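Local coordinates for ankyrin repeat and SOCS box protein 11 (Homo sapiens, PDB 4UUC) that recognises substrates such as BIK, DIRAS2 and RPN1, through a chain that includes this ankyrin repeat domain, for a cullin-5-RING E3 ubiquitin ligase, at residues Thr137-Ala142 with Lys152-Leu157; Gln146-Val151 with Val180-Leu185; Asn127-Val132 with Leu157-Asp162; Leu167-His172 with Leu193-Ala198. All coordinates share one frame; numbering follows the deposited sequence. Where two conformers were deposited one is given.

Contact 1. Residues Thr137-Ala142 with Lys152-Leu157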
loop_
_atom_site.group_PDB
_atom_site.type_symbol
_atom_site.label_atom_id
_atom_site.label_comp_id
_atom_site.label_asym_id
_atom_site.label_seq_id
_atom_site.Cartn_x
_atom_site.Cartn_y
_atom_site.Cartn_z
ATOM N N THR A 137 -7.132 -5.099 -6.088
ATOM C CA THR A 137 -5.790 -4.965 -6.624
ATOM C C THR A 137 -5.190 -3.616 -6.234
ATOM O O THR A 137 -5.909 -2.723 -5.779
ATOM C CB THR A 137 -5.803 -5.056 -8.147
ATOM O OG1 THR A 137 -6.661 -4.025 -8.645
ATOM C CG2 THR A 137 -6.311 -6.420 -8.620
ATOM N N PRO A 138 -3.873 -3.452 -6.428
ATOM C CA PRO A 138 -3.277 -2.136 -6.186
ATOM C C PRO A 138 -3.938 -1.028 -7.011
ATOM O O PRO A 138 -4.141 0.073 -6.500
ATOM C CB PRO A 138 -1.813 -2.340 -6.590
ATOM C CG PRO A 138 -1.567 -3.797 -6.346
ATOM C CD PRO A 138 -2.848 -4.473 -6.720
ATOM N N LEU A 139 -4.278 -1.313 -8.264
ATOM C CA LEU A 139 -4.929 -0.312 -9.102
ATOM C C LEU A 139 -6.290 0.072 -8.524
ATOM O O LEU A 139 -6.663 1.245 -8.519
ATOM C CB LEU A 139 -5.090 -0.823 -10.536
ATOM C CG LEU A 139 -5.783 0.141 -11.501
ATOM C CD1 LEU A 139 -5.010 1.448 -11.635
ATOM C CD2 LEU A 139 -5.951 -0.532 -12.859
ATOM N N TYR A 140 -7.027 -0.918 -8.038
ATOM C CA TYR A 140 -8.336 -0.678 -7.443
ATOM C C TYR A 140 -8.236 0.230 -6.213
ATOM O O TYR A 140 -9.044 1.144 -6.037
ATOM C CB TYR A 140 -8.985 -2.008 -7.065
ATOM C CG TYR A 140 -10.390 -1.882 -6.540
ATOM C CD1 TYR A 140 -11.475 -1.831 -7.404
ATOM C CD2 TYR A 140 -10.635 -1.830 -5.176
ATOM C CE1 TYR A 140 -12.766 -1.722 -6.921
ATOM C CE2 TYR A 140 -11.915 -1.720 -4.686
ATOM C CZ TYR A 140 -12.978 -1.665 -5.555
ATOM O OH TYR A 140 -14.249 -1.551 -5.047
ATOM N N VAL A 141 -7.247 -0.033 -5.366
ATOM C CA VAL A 141 -7.004 0.791 -4.190
ATOM C C VAL A 141 -6.647 2.216 -4.613
ATOM O O VAL A 141 -7.168 3.179 -4.055
ATOM C CB VAL A 141 -5.878 0.197 -3.312
ATOM C CG1 VAL A 141 -5.525 1.135 -2.158
ATOM C CG2 VAL A 141 -6.294 -1.173 -2.779
ATOM N N ALA A 142 -5.757 2.336 -5.595
ATOM C CA ALA A 142 -5.347 3.642 -6.109
ATOM C C ALA A 142 -6.553 4.460 -6.573
ATOM O O ALA A 142 -6.634 5.664 -6.319
ATOM C CB ALA A 142 -4.350 3.470 -7.256
ATOM N N LYS A 152 -1.514 6.247 -12.691
ATOM C CA LYS A 152 -0.757 6.418 -13.928
ATOM C C LYS A 152 0.407 5.437 -14.008
ATOM O O LYS A 152 0.589 4.758 -15.018
ATOM C CB LYS A 152 -0.242 7.853 -14.046
ATOM C CG LYS A 152 0.545 8.112 -15.324
ATOM C CD LYS A 152 0.755 9.593 -15.549
ATOM C CE LYS A 152 1.434 9.863 -16.885
ATOM N NZ LYS A 152 2.857 9.429 -16.886
ATOM N N LYS A 153 1.177 5.347 -12.928
ATOM C CA LYS A 153 2.346 4.471 -12.888
ATOM C C LYS A 153 1.967 2.997 -13.015
ATOM O O LYS A 153 2.610 2.249 -13.748
ATOM C CB LYS A 153 3.131 4.701 -11.594
ATOM C CG LYS A 153 4.493 4.022 -11.563
ATOM C CD LYS A 153 5.480 4.708 -12.501
ATOM C CE LYS A 153 6.702 3.846 -12.754
ATOM N NZ LYS A 153 7.685 4.530 -13.642
ATOM N N LEU A 154 0.930 2.577 -12.294
ATOM C CA LEU A 154 0.472 1.190 -12.348
ATOM C C LEU A 154 0.034 0.792 -13.759
ATOM O O LEU A 154 0.368 -0.291 -14.236
ATOM C CB LEU A 154 -0.675 0.972 -11.359
ATOM C CG LEU A 154 -0.249 0.884 -9.890
ATOM C CD1 LEU A 154 -1.448 1.058 -8.964
ATOM C CD2 LEU A 154 0.446 -0.445 -9.609
ATOM N N LEU A 155 -0.709 1.671 -14.422
ATOM C CA LEU A 155 -1.159 1.414 -15.787
ATOM C C LEU A 155 0.032 1.314 -16.739
ATOM O O LEU A 155 0.085 0.427 -17.591
ATOM C CB LEU A 155 -2.120 2.514 -16.246
ATOM C CG LEU A 155 -3.488 2.522 -15.556
ATOM C CD1 LEU A 155 -4.237 3.815 -15.846
ATOM C CD2 LEU A 155 -4.317 1.313 -15.980
ATOM N N GLU A 156 0.987 2.225 -16.585
ATOM C CA GLU A 156 2.190 2.230 -17.413
ATOM C C GLU A 156 3.021 0.963 -17.230
ATOM O O GLU A 156 3.666 0.499 -18.168
ATOM C CB GLU A 156 3.043 3.457 -17.097
ATOM C CG GLU A 156 2.440 4.753 -17.586
ATOM C CD GLU A 156 3.180 5.975 -17.088
ATOM O OE1 GLU A 156 4.097 5.830 -16.250
ATOM O OE2 GLU A 156 2.841 7.088 -17.540
ATOM N N LEU A 157 2.998 0.406 -16.023
ATOM C CA LEU A 157 3.749 -0.811 -15.723
ATOM C C LEU A 157 2.997 -2.076 -16.143
ATOM O O LEU A 157 3.516 -3.184 -16.010
ATOM C CB LEU A 157 4.076 -0.869 -14.225
ATOM C CG LEU A 157 5.113 0.141 -13.728
ATOM C CD1 LEU A 157 5.198 0.118 -12.204
ATOM C CD2 LEU A 157 6.482 -0.137 -14.336
#

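Contact 2. Residues Gln146-Val151 with Val180-Leu185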
loop_
_atom_site.group_PDB
_atom_site.type_symbol
_atom_site.label_atom_id
_atom_site.label_comp_id
_atom_site.label_asym_id
_atom_site.label_seq_id
_atom_site.Cartn_x
_atom_site.Cartn_y
_atom_site.Cartn_z
ATOM N N GLN A 146 -8.126 7.988 -5.006
ATOM C CA GLN A 146 -7.836 9.121 -5.893
ATOM C C GLN A 146 -6.342 9.413 -6.013
ATOM O O GLN A 146 -5.926 10.572 -6.087
ATOM C CB GLN A 146 -8.567 10.377 -5.401
ATOM C CG GLN A 146 -10.065 10.187 -5.191
ATOM C CD GLN A 146 -10.770 11.475 -4.805
ATOM O OE1 GLN A 146 -11.597 11.993 -5.555
ATOM N NE2 GLN A 146 -10.447 11.998 -3.629
ATOM N N ARG A 147 -5.537 8.356 -6.053
ATOM C CA ARG A 147 -4.089 8.491 -6.149
ATOM C C ARG A 147 -3.657 8.528 -7.610
ATOM O O ARG A 147 -3.266 7.510 -8.183
ATOM C CB ARG A 147 -3.404 7.341 -5.411
ATOM C CG ARG A 147 -3.850 7.189 -3.964
ATOM C CD ARG A 147 -3.646 8.465 -3.158
ATOM N NE ARG A 147 -3.913 8.263 -1.734
ATOM C CZ ARG A 147 -3.975 9.245 -0.841
ATOM N NH1 ARG A 147 -3.792 10.505 -1.224
ATOM N NH2 ARG A 147 -4.220 8.974 0.434
ATOM N N VAL A 148 -3.743 9.712 -8.209
ATOM C CA VAL A 148 -3.567 9.856 -9.650
ATOM C C VAL A 148 -2.208 9.349 -10.127
ATOM O O VAL A 148 -2.129 8.614 -11.108
ATOM C CB VAL A 148 -3.721 11.326 -10.096
ATOM C CG1 VAL A 148 -3.715 11.418 -11.617
ATOM C CG2 VAL A 148 -5.000 11.931 -9.538
ATOM N N ASP A 149 -1.138 9.756 -9.450
ATOM C CA ASP A 149 0.207 9.350 -9.850
ATOM C C ASP A 149 0.384 7.834 -9.750
ATOM O O ASP A 149 1.047 7.225 -10.587
ATOM C CB ASP A 149 1.263 10.054 -8.995
ATOM C CG ASP A 149 1.338 11.547 -9.264
ATOM O OD1 ASP A 149 0.898 11.991 -10.350
ATOM O OD2 ASP A 149 1.850 12.278 -8.386
ATOM N N CYS A 150 -0.207 7.226 -8.724
ATOM C CA CYS A 150 -0.141 5.773 -8.566
ATOM C C CYS A 150 -0.927 5.059 -9.665
ATOM O O CYS A 150 -0.479 4.038 -10.192
ATOM C CB CYS A 150 -0.670 5.355 -7.190
ATOM S SG CYS A 150 0.446 5.749 -5.826
ATOM N N VAL A 151 -2.091 5.601 -10.008
ATOM C CA VAL A 151 -2.899 5.055 -11.094
ATOM C C VAL A 151 -2.102 5.093 -12.393
ATOM O O VAL A 151 -2.011 4.094 -13.102
ATOM C CB VAL A 151 -4.230 5.836 -11.263
ATOM C CG1 VAL A 151 -4.946 5.445 -12.554
ATOM C CG2 VAL A 151 -5.148 5.598 -10.067
ATOM N N VAL A 180 -11.552 13.201 -11.966
ATOM C CA VAL A 180 -11.745 13.080 -13.404
ATOM C C VAL A 180 -10.506 12.528 -14.107
ATOM O O VAL A 180 -10.629 11.736 -15.043
ATOM C CB VAL A 180 -12.127 14.455 -14.016
ATOM C CG1 VAL A 180 -12.017 14.451 -15.547
ATOM C CG2 VAL A 180 -13.533 14.849 -13.591
ATOM N N GLU A 181 -9.318 12.940 -13.667
ATOM C CA GLU A 181 -8.080 12.479 -14.295
ATOM C C GLU A 181 -7.987 10.948 -14.278
ATOM O O GLU A 181 -7.567 10.337 -15.262
ATOM C CB GLU A 181 -6.860 13.107 -13.616
ATOM C CG GLU A 181 -6.663 14.569 -14.024
ATOM C CD GLU A 181 -5.377 15.195 -13.497
ATOM O OE1 GLU A 181 -5.004 14.939 -12.331
ATOM O OE2 GLU A 181 -4.741 15.952 -14.262
ATOM N N VAL A 182 -8.412 10.336 -13.178
ATOM C CA VAL A 182 -8.399 8.880 -13.058
ATOM C C VAL A 182 -9.350 8.221 -14.069
ATOM O O VAL A 182 -9.013 7.199 -14.667
ATOM C CB VAL A 182 -8.766 8.451 -11.623
ATOM C CG1 VAL A 182 -9.014 6.943 -11.538
ATOM C CG2 VAL A 182 -7.665 8.861 -10.660
ATOM N N ILE A 183 -10.531 8.805 -14.257
ATOM C CA ILE A 183 -11.493 8.294 -15.231
ATOM C C ILE A 183 -10.875 8.247 -16.632
ATOM O O ILE A 183 -10.960 7.225 -17.322
ATOM C CB ILE A 183 -12.781 9.155 -15.265
ATOM C CG1 ILE A 183 -13.486 9.133 -13.905
ATOM C CG2 ILE A 183 -13.738 8.674 -16.356
ATOM C CD1 ILE A 183 -14.072 7.780 -13.506
ATOM N N HIS A 184 -10.251 9.340 -17.059
ATOM C CA HIS A 184 -9.690 9.390 -18.411
ATOM C C HIS A 184 -8.470 8.478 -18.556
ATOM O O HIS A 184 -8.269 7.869 -19.608
ATOM C CB HIS A 184 -9.331 10.829 -18.794
ATOM C CG HIS A 184 -10.527 11.701 -19.017
ATOM N ND1 HIS A 184 -11.545 11.356 -19.880
ATOM C CD2 HIS A 184 -10.872 12.898 -18.487
ATOM C CE1 HIS A 184 -12.465 12.304 -19.873
ATOM N NE2 HIS A 184 -12.080 13.251 -19.037
ATOM N N LEU A 185 -7.668 8.367 -17.500
ATOM C CA LEU A 185 -6.514 7.470 -17.517
ATOM C C LEU A 185 -6.947 6.018 -17.692
ATOM O O LEU A 185 -6.384 5.299 -18.513
ATOM C CB LEU A 185 -5.691 7.614 -16.234
ATOM C CG LEU A 185 -4.677 8.762 -16.183
ATOM C CD1 LEU A 185 -4.185 8.968 -14.759
ATOM C CD2 LEU A 185 -3.508 8.492 -17.105
#

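Contact 3. Residues Asn127-Val132 with Leu157-Asp162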
loop_
_atom_site.group_PDB
_atom_site.type_symbol
_atom_site.label_atom_id
_atom_site.label_comp_id
_atom_site.label_asym_id
_atom_site.label_seq_id
_atom_site.Cartn_x
_atom_site.Cartn_y
_atom_site.Cartn_z
ATOM N N ASN A 127 3.423 -9.042 -7.181
ATOM C CA ASN A 127 2.468 -9.126 -8.286
ATOM C C ASN A 127 1.691 -7.821 -8.449
ATOM O O ASN A 127 0.948 -7.414 -7.558
ATOM C CB ASN A 127 1.504 -10.293 -8.053
ATOM C CG ASN A 127 0.446 -10.418 -9.142
ATOM O OD1 ASN A 127 0.563 -9.835 -10.215
ATOM N ND2 ASN A 127 -0.593 -11.200 -8.863
ATOM N N ILE A 128 1.869 -7.163 -9.588
ATOM C CA ILE A 128 1.222 -5.879 -9.823
ATOM C C ILE A 128 -0.306 -6.008 -9.787
ATOM O O ILE A 128 -1.006 -5.036 -9.497
ATOM C CB ILE A 128 1.670 -5.269 -11.172
ATOM C CG1 ILE A 128 1.281 -3.788 -11.242
ATOM C CG2 ILE A 128 1.099 -6.061 -12.342
ATOM C CD1 ILE A 128 1.974 -3.028 -12.361
ATOM N N ASP A 129 -0.809 -7.211 -10.066
ATOM C CA ASP A 129 -2.247 -7.477 -10.056
ATOM C C ASP A 129 -2.682 -8.282 -8.832
ATOM O O ASP A 129 -3.675 -9.005 -8.887
ATOM C CB ASP A 129 -2.665 -8.233 -11.325
ATOM C CG ASP A 129 -2.427 -7.439 -12.593
ATOM O OD1 ASP A 129 -2.745 -6.230 -12.621
ATOM O OD2 ASP A 129 -1.916 -8.030 -13.568
ATOM N N HIS A 130 -1.947 -8.160 -7.731
ATOM C CA HIS A 130 -2.263 -8.920 -6.526
ATOM C C HIS A 130 -3.596 -8.486 -5.924
ATOM O O HIS A 130 -3.690 -7.407 -5.340
ATOM C CB HIS A 130 -1.155 -8.761 -5.481
ATOM C CG HIS A 130 -1.382 -9.562 -4.237
ATOM N ND1 HIS A 130 -0.788 -9.252 -3.031
ATOM C CD2 HIS A 130 -2.136 -10.666 -4.011
ATOM C CE1 HIS A 130 -1.166 -10.130 -2.118
ATOM N NE2 HIS A 130 -1.984 -10.998 -2.686
ATOM N N GLU A 131 -4.622 -9.326 -6.055
ATOM C CA GLU A 131 -5.925 -9.005 -5.479
ATOM C C GLU A 131 -6.062 -9.572 -4.075
ATOM O O GLU A 131 -6.262 -10.771 -3.903
ATOM C CB GLU A 131 -7.075 -9.526 -6.346
ATOM C CG GLU A 131 -8.454 -9.148 -5.774
ATOM C CD GLU A 131 -9.630 -9.602 -6.627
ATOM O OE1 GLU A 131 -9.412 -10.105 -7.748
ATOM O OE2 GLU A 131 -10.781 -9.447 -6.166
ATOM N N VAL A 132 -5.960 -8.704 -3.075
ATOM C CA VAL A 132 -6.254 -9.089 -1.700
ATOM C C VAL A 132 -7.771 -9.169 -1.550
ATOM O O VAL A 132 -8.477 -8.229 -1.917
ATOM C CB VAL A 132 -5.655 -8.092 -0.686
ATOM C CG1 VAL A 132 -6.177 -8.364 0.721
ATOM C CG2 VAL A 132 -4.143 -8.180 -0.712
ATOM N N LEU A 157 2.998 0.406 -16.023
ATOM C CA LEU A 157 3.749 -0.811 -15.723
ATOM C C LEU A 157 2.997 -2.076 -16.143
ATOM O O LEU A 157 3.516 -3.184 -16.010
ATOM C CB LEU A 157 4.076 -0.869 -14.225
ATOM C CG LEU A 157 5.113 0.141 -13.728
ATOM C CD1 LEU A 157 5.198 0.118 -12.204
ATOM C CD2 LEU A 157 6.482 -0.137 -14.336
ATOM N N GLY A 158 1.773 -1.909 -16.636
ATOM C CA GLY A 158 1.021 -3.007 -17.222
ATOM C C GLY A 158 -0.037 -3.632 -16.333
ATOM O O GLY A 158 -0.457 -4.766 -16.568
ATOM N N ALA A 159 -0.474 -2.903 -15.312
ATOM C CA ALA A 159 -1.550 -3.375 -14.448
ATOM C C ALA A 159 -2.820 -3.640 -15.255
ATOM O O ALA A 159 -3.183 -2.846 -16.122
ATOM C CB ALA A 159 -1.825 -2.358 -13.348
ATOM N N SER A 160 -3.484 -4.759 -14.979
ATOM C CA SER A 160 -4.725 -5.102 -15.668
ATOM C C SER A 160 -5.809 -4.078 -15.345
ATOM O O SER A 160 -6.257 -3.974 -14.202
ATOM C CB SER A 160 -5.191 -6.504 -15.278
ATOM O OG SER A 160 -6.379 -6.851 -15.965
ATOM N N VAL A 161 -6.232 -3.334 -16.362
ATOM C CA VAL A 161 -7.113 -2.189 -16.164
ATOM C C VAL A 161 -8.465 -2.547 -15.543
ATOM O O VAL A 161 -9.021 -1.749 -14.789
ATOM C CB VAL A 161 -7.346 -1.439 -17.505
ATOM C CG1 VAL A 161 -8.141 -2.293 -18.485
ATOM C CG2 VAL A 161 -8.040 -0.105 -17.262
ATOM N N ASP A 162 -8.984 -3.737 -15.838
ATOM C CA ASP A 162 -10.315 -4.126 -15.370
ATOM C C ASP A 162 -10.283 -4.999 -14.109
ATOM O O ASP A 162 -11.331 -5.363 -13.580
ATOM C CB ASP A 162 -11.076 -4.865 -16.476
ATOM C CG ASP A 162 -11.517 -3.945 -17.608
ATOM O OD1 ASP A 162 -11.954 -2.804 -17.329
ATOM O OD2 ASP A 162 -11.433 -4.369 -18.782
HETATM O O HOH W 1 -5.032 -4.642 -11.729
HETATM O O HOH W 2 -0.855 -7.134 -15.678
#

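Contact 4. Residues Leu167-His172 with Leu193-Ala198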
loop_
_atom_site.group_PDB
_atom_site.type_symbol
_atom_site.label_atom_id
_atom_site.label_comp_id
_atom_site.label_asym_id
_atom_site.label_seq_id
_atom_site.Cartn_x
_atom_site.Cartn_y
_atom_site.Cartn_z
ATOM N N LEU A 167 -15.999 -8.297 -8.946
ATOM C CA LEU A 167 -16.709 -7.703 -10.087
ATOM C C LEU A 167 -16.674 -6.170 -10.107
ATOM O O LEU A 167 -17.097 -5.550 -11.087
ATOM C CB LEU A 167 -18.166 -8.165 -10.111
ATOM C CG LEU A 167 -18.447 -9.603 -10.566
ATOM C CD1 LEU A 167 -19.947 -9.832 -10.602
ATOM C CD2 LEU A 167 -17.826 -9.927 -11.915
ATOM N N ASP A 168 -16.189 -5.562 -9.030
ATOM C CA ASP A 168 -16.042 -4.110 -8.971
ATOM C C ASP A 168 -14.702 -3.735 -9.609
ATOM O O ASP A 168 -13.639 -3.986 -9.040
ATOM C CB ASP A 168 -16.125 -3.618 -7.522
ATOM C CG ASP A 168 -16.780 -2.247 -7.397
ATOM O OD1 ASP A 168 -17.877 -2.044 -7.954
ATOM O OD2 ASP A 168 -16.201 -1.375 -6.721
ATOM N N THR A 169 -14.750 -3.171 -10.811
ATOM C CA THR A 169 -13.535 -2.805 -11.524
ATOM C C THR A 169 -12.968 -1.505 -10.945
ATOM O O THR A 169 -13.666 -0.789 -10.230
ATOM C CB THR A 169 -13.786 -2.623 -13.040
ATOM O OG1 THR A 169 -14.506 -1.406 -13.273
ATOM C CG2 THR A 169 -14.572 -3.800 -13.617
ATOM N N PRO A 170 -11.693 -1.206 -11.241
ATOM C CA PRO A 170 -11.114 0.085 -10.850
ATOM C C PRO A 170 -11.944 1.270 -11.333
ATOM O O PRO A 170 -12.008 2.290 -10.644
ATOM C CB PRO A 170 -9.739 0.058 -11.518
ATOM C CG PRO A 170 -9.390 -1.384 -11.565
ATOM C CD PRO A 170 -10.687 -2.086 -11.858
ATOM N N LEU A 171 -12.580 1.136 -12.494
ATOM C CA LEU A 171 -13.418 2.208 -13.019
ATOM C C LEU A 171 -14.666 2.397 -12.152
ATOM O O LEU A 171 -15.101 3.525 -11.931
ATOM C CB LEU A 171 -13.819 1.927 -14.469
ATOM C CG LEU A 171 -14.556 3.061 -15.187
ATOM C CD1 LEU A 171 -13.622 4.239 -15.471
ATOM C CD2 LEU A 171 -15.192 2.561 -16.469
ATOM N N HIS A 172 -15.241 1.300 -11.661
ATOM C CA HIS A 172 -16.375 1.395 -10.744
ATOM C C HIS A 172 -15.977 2.157 -9.488
ATOM O O HIS A 172 -16.716 3.020 -9.018
ATOM C CB HIS A 172 -16.903 0.010 -10.354
ATOM C CG HIS A 172 -17.711 -0.657 -11.423
ATOM N ND1 HIS A 172 -17.258 -1.753 -12.123
ATOM C CD2 HIS A 172 -18.947 -0.387 -11.906
ATOM C CE1 HIS A 172 -18.174 -2.126 -12.998
ATOM N NE2 HIS A 172 -19.209 -1.313 -12.887
ATOM N N LEU A 193 -16.216 0.479 -20.172
ATOM C CA LEU A 193 -17.150 1.421 -19.556
ATOM C C LEU A 193 -18.561 0.862 -19.409
ATOM O O LEU A 193 -19.391 1.449 -18.715
ATOM C CB LEU A 193 -17.203 2.723 -20.366
ATOM C CG LEU A 193 -16.240 3.830 -19.915
ATOM C CD1 LEU A 193 -14.794 3.438 -20.184
ATOM C CD2 LEU A 193 -16.573 5.159 -20.582
ATOM N N LYS A 194 -18.836 -0.270 -20.049
ATOM C CA LYS A 194 -20.193 -0.808 -20.079
ATOM C C LYS A 194 -20.441 -1.894 -19.028
ATOM O O LYS A 194 -21.570 -2.054 -18.560
ATOM C CB LYS A 194 -20.500 -1.357 -21.477
ATOM C CG LYS A 194 -20.459 -0.303 -22.584
ATOM C CD LYS A 194 -21.626 0.673 -22.491
ATOM C CE LYS A 194 -21.497 1.812 -23.500
ATOM N NZ LYS A 194 -21.629 1.363 -24.915
ATOM N N ARG A 195 -19.405 -2.631 -18.636
ATOM C CA ARG A 195 -19.628 -3.814 -17.808
ATOM C C ARG A 195 -20.156 -3.458 -16.419
ATOM O O ARG A 195 -19.814 -2.420 -15.842
ATOM C CB ARG A 195 -18.351 -4.649 -17.688
ATOM C CG ARG A 195 -17.182 -3.953 -17.044
ATOM C CD ARG A 195 -16.025 -4.923 -16.880
ATOM N NE ARG A 195 -16.292 -5.913 -15.841
ATOM C CZ ARG A 195 -15.464 -6.899 -15.511
ATOM N NH1 ARG A 195 -14.308 -7.046 -16.148
ATOM N NH2 ARG A 195 -15.797 -7.745 -14.546
ATOM N N ARG A 196 -21.008 -4.337 -15.902
ATOM C CA ARG A 196 -21.697 -4.108 -14.640
ATOM C C ARG A 196 -21.063 -4.908 -13.512
ATOM O O ARG A 196 -20.464 -5.961 -13.750
ATOM C CB ARG A 196 -23.179 -4.463 -14.787
ATOM C CG ARG A 196 -23.842 -3.744 -15.954
ATOM C CD ARG A 196 -25.337 -4.003 -16.036
ATOM N NE ARG A 196 -25.976 -3.076 -16.969
ATOM C CZ ARG A 196 -26.369 -1.842 -16.657
ATOM N NH1 ARG A 196 -26.203 -1.373 -15.427
ATOM N NH2 ARG A 196 -26.934 -1.073 -17.578
ATOM N N ASN A 197 -21.197 -4.398 -12.289
ATOM C CA ASN A 197 -20.622 -5.043 -11.113
ATOM C C ASN A 197 -21.635 -5.937 -10.396
ATOM O O ASN A 197 -22.683 -6.265 -10.949
ATOM C CB ASN A 197 -20.056 -3.984 -10.153
ATOM C CG ASN A 197 -21.131 -3.115 -9.501
ATOM O OD1 ASN A 197 -22.330 -3.311 -9.694
ATOM N ND2 ASN A 197 -20.687 -2.138 -8.716
ATOM N N ALA A 198 -21.323 -6.317 -9.161
ATOM C CA ALA A 198 -22.142 -7.270 -8.413
ATOM C C ALA A 198 -23.514 -6.704 -8.039
ATOM O O ALA A 198 -24.438 -7.457 -7.732
ATOM C CB ALA A 198 -21.404 -7.716 -7.161
HETATM O O HOH W 3 -17.890 -6.289 -13.586
#

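Contact 1. Residues Thr137-Ala142 with Lys152-Leu157
Leu154 carries most of this contact by pressing one methyl, CD1, against the backbone of the opposing helix, 3.7 Å from Leu139 CA. The same methyl meets Ala142 CB at 4.1 Å and Pro138 CB at 4.2 Å, so three residues along one face of that helix flank it. Chi1 of -75° sets CG of Leu154 opposite its carbonyl carbon and lets CD1 lead toward helix 138-144. Beside this close spot the packing is sparser: Leu139 and Leu155 cross at about a right angle and touch through their CD2 methyls, 4.0 Å apart. The far side of helix 148-156 is the solvent side, where Lys152 and Glu156 are exposed, whereas all five touching residues are buried. The segments run antiparallel, at 155° with axes 10.0 Å apart, as the two helices of an ankyrin repeat do, here those of ANK 5. No hydrogen bond or salt bridge crosses between these segments, so the fit of methyls against the opposite helix, not directed bonds, holds them together.

Contact 2. Residues Gln146-Val151 with Val180-Leu185
Val148 and Val151, one helical turn apart, offer their methyls to Val182 and Leu185. Leu185 CD1 serves both valines, lying 4.0 Å from Val148 CG1 and 4.2 Å from Val151 CG1. Val182 does likewise with a single methyl: its CG2 stands 4.2 Å from Val148 CG2 and equally far from Val151 CG2, and the Val151 and Val182 side chains cross at about a right angle. At the exposed margin Glu181 lies across Val148 alone, its OE1 coming to 3.8 Å from Val148 CG1. With CG turned opposite the carbonyl carbon (chi1 -76°) and the chain extended beyond it, the carboxylate reaches over the methyls of Val148.

The helices that meet here, 148-156 and 180-188, belong to successive ankyrin repeats, ANK 5 and ANK 6, so this is the stacking of one repeat on the next. No hydrogen bond crosses between the segments.

A second shell of contacts surrounds these helices and is likely to position them. Just ahead of helix 148-156, Arg147 centres an inverse gamma turn and its NE donates to the carbonyl of Lys111, while Gln146 OE1 accepts from the backbone N of Ser178. Ala142 and Cys143 of helix 138-144 back Val151, and Cys143 also touches Val182. On the flank of helix 180-188 turned toward helix 212-220, Ile183 packs on Ala216 and Leu217.

Contact 3. Residues Asn127-Val132 with Leu157-Asp162
The loops that follow the second helices of two neighbouring ankyrin repeats meet here, Ile128 and Asp129 of ANK 4 touching Leu157, Ala159 and Ser160 of ANK 5. Ile128 supplies the apolar half. Its CG1 branch extends anti to the backbone N (chi1 -165°), carrying CD1 to 3.5 Å from Leu157 CB and 4.0 Å from Ala159 CB.

Asp129 supplies the polar half: its OD1 accepts from Ser160 N at 2.9 Å and 163°, approached on the syn side and 22° out of the carboxylate plane. A water lies within bonding distance of OD1 and Ser160 O, and a second, at doubtfully short distances, between OD2 and Gly158 O. With alanine replacing Asp129, Ser160 N would probably lose its carboxylate acceptor, and with it the direct polar tie between the loops.

Each loop is shaped by its own turn. Asn127 to His130 form a type I beta turn, reinforced by an Asx turn in which Asp129 N meets Asn127 OD1 from above its carbonyl plane. Opposite, Gly158 closes helix 148-156 in a Schellman motif, its positive phi favouring glycine. Leu154 backs both Ile128 and Ala159, while Glu131 reaches onward to His163 and to the backbone N of Trp166.

Contact 4. Residues Leu167-His172 with Leu193-Ala198
His172 lies with one ring face under Asn197 CB, a CH-pi contact of 3.9 Å to the ring centroid and only 10° off its normal. Near the plane of the ring, at its edge, comes Arg195 O, and NE2 also makes a weak hydrogen bond to Lys201 O. Asn197 turns its amide to the neighbouring acid: chi1 of 68° places CG between its backbone N and carbonyl carbon, and ND2 donates to Asp168 OD1 at 2.9 Å and 166°, nearly along the C-O axis of the acceptor. The other oxygen of Asp168, OD2, is engaged by Tyr140 OH and by a salt bridge to Arg176.

The sequence Thr-Pro-Leu-His at 169-172 is the ankyrin TPLH motif, and it starts helix 170-175 with a capping box. Thr169 OG1 accepts from His172 N at 3.2 Å, while Thr169 N donates to His172 ND1 close to the ring plane. A leucine in place of His172 would probably leave Thr169 N without its capping acceptor and deprive Asn197 CB of the flat face it rests on.

Farther out, Thr169 CG2 sits over a face of the Arg195 guanidinium, 3.5 Å from NE, while Leu167 CD2 approaches that group's edge. A water accepts from Arg195 NH2 and donates to Leu167 O and Arg196 O, bridging the two segments near Leu167. At the other end, Leu171 CD2 packs on Leu193 CG at 3.8 Å.

In the fold
The four contacts sample how an ankyrin domain coheres. Contact 1 pairs the helices within ANK 5; contacts 2 and 3 join it to ANK 6 and ANK 4; contact 4 links the start of ANK 6 to the segment leading beyond it. Contacts 1 and 2 share helix 148-156 (centres about 9 Å apart); contacts 1 and 3 share Leu157 (centres about 7 Å apart). Contact 3 opens first and encloses contact 1; contact 2 alternates with all three others; contact 4 opens after 1 and 3 close, its centre about 16 Å from that of contact 1, joined by Leu139 on Pro170. Such neighbour-to-neighbour links are consistent with an elongated, strand-free repeat domain that probably contributes to substrate recognition.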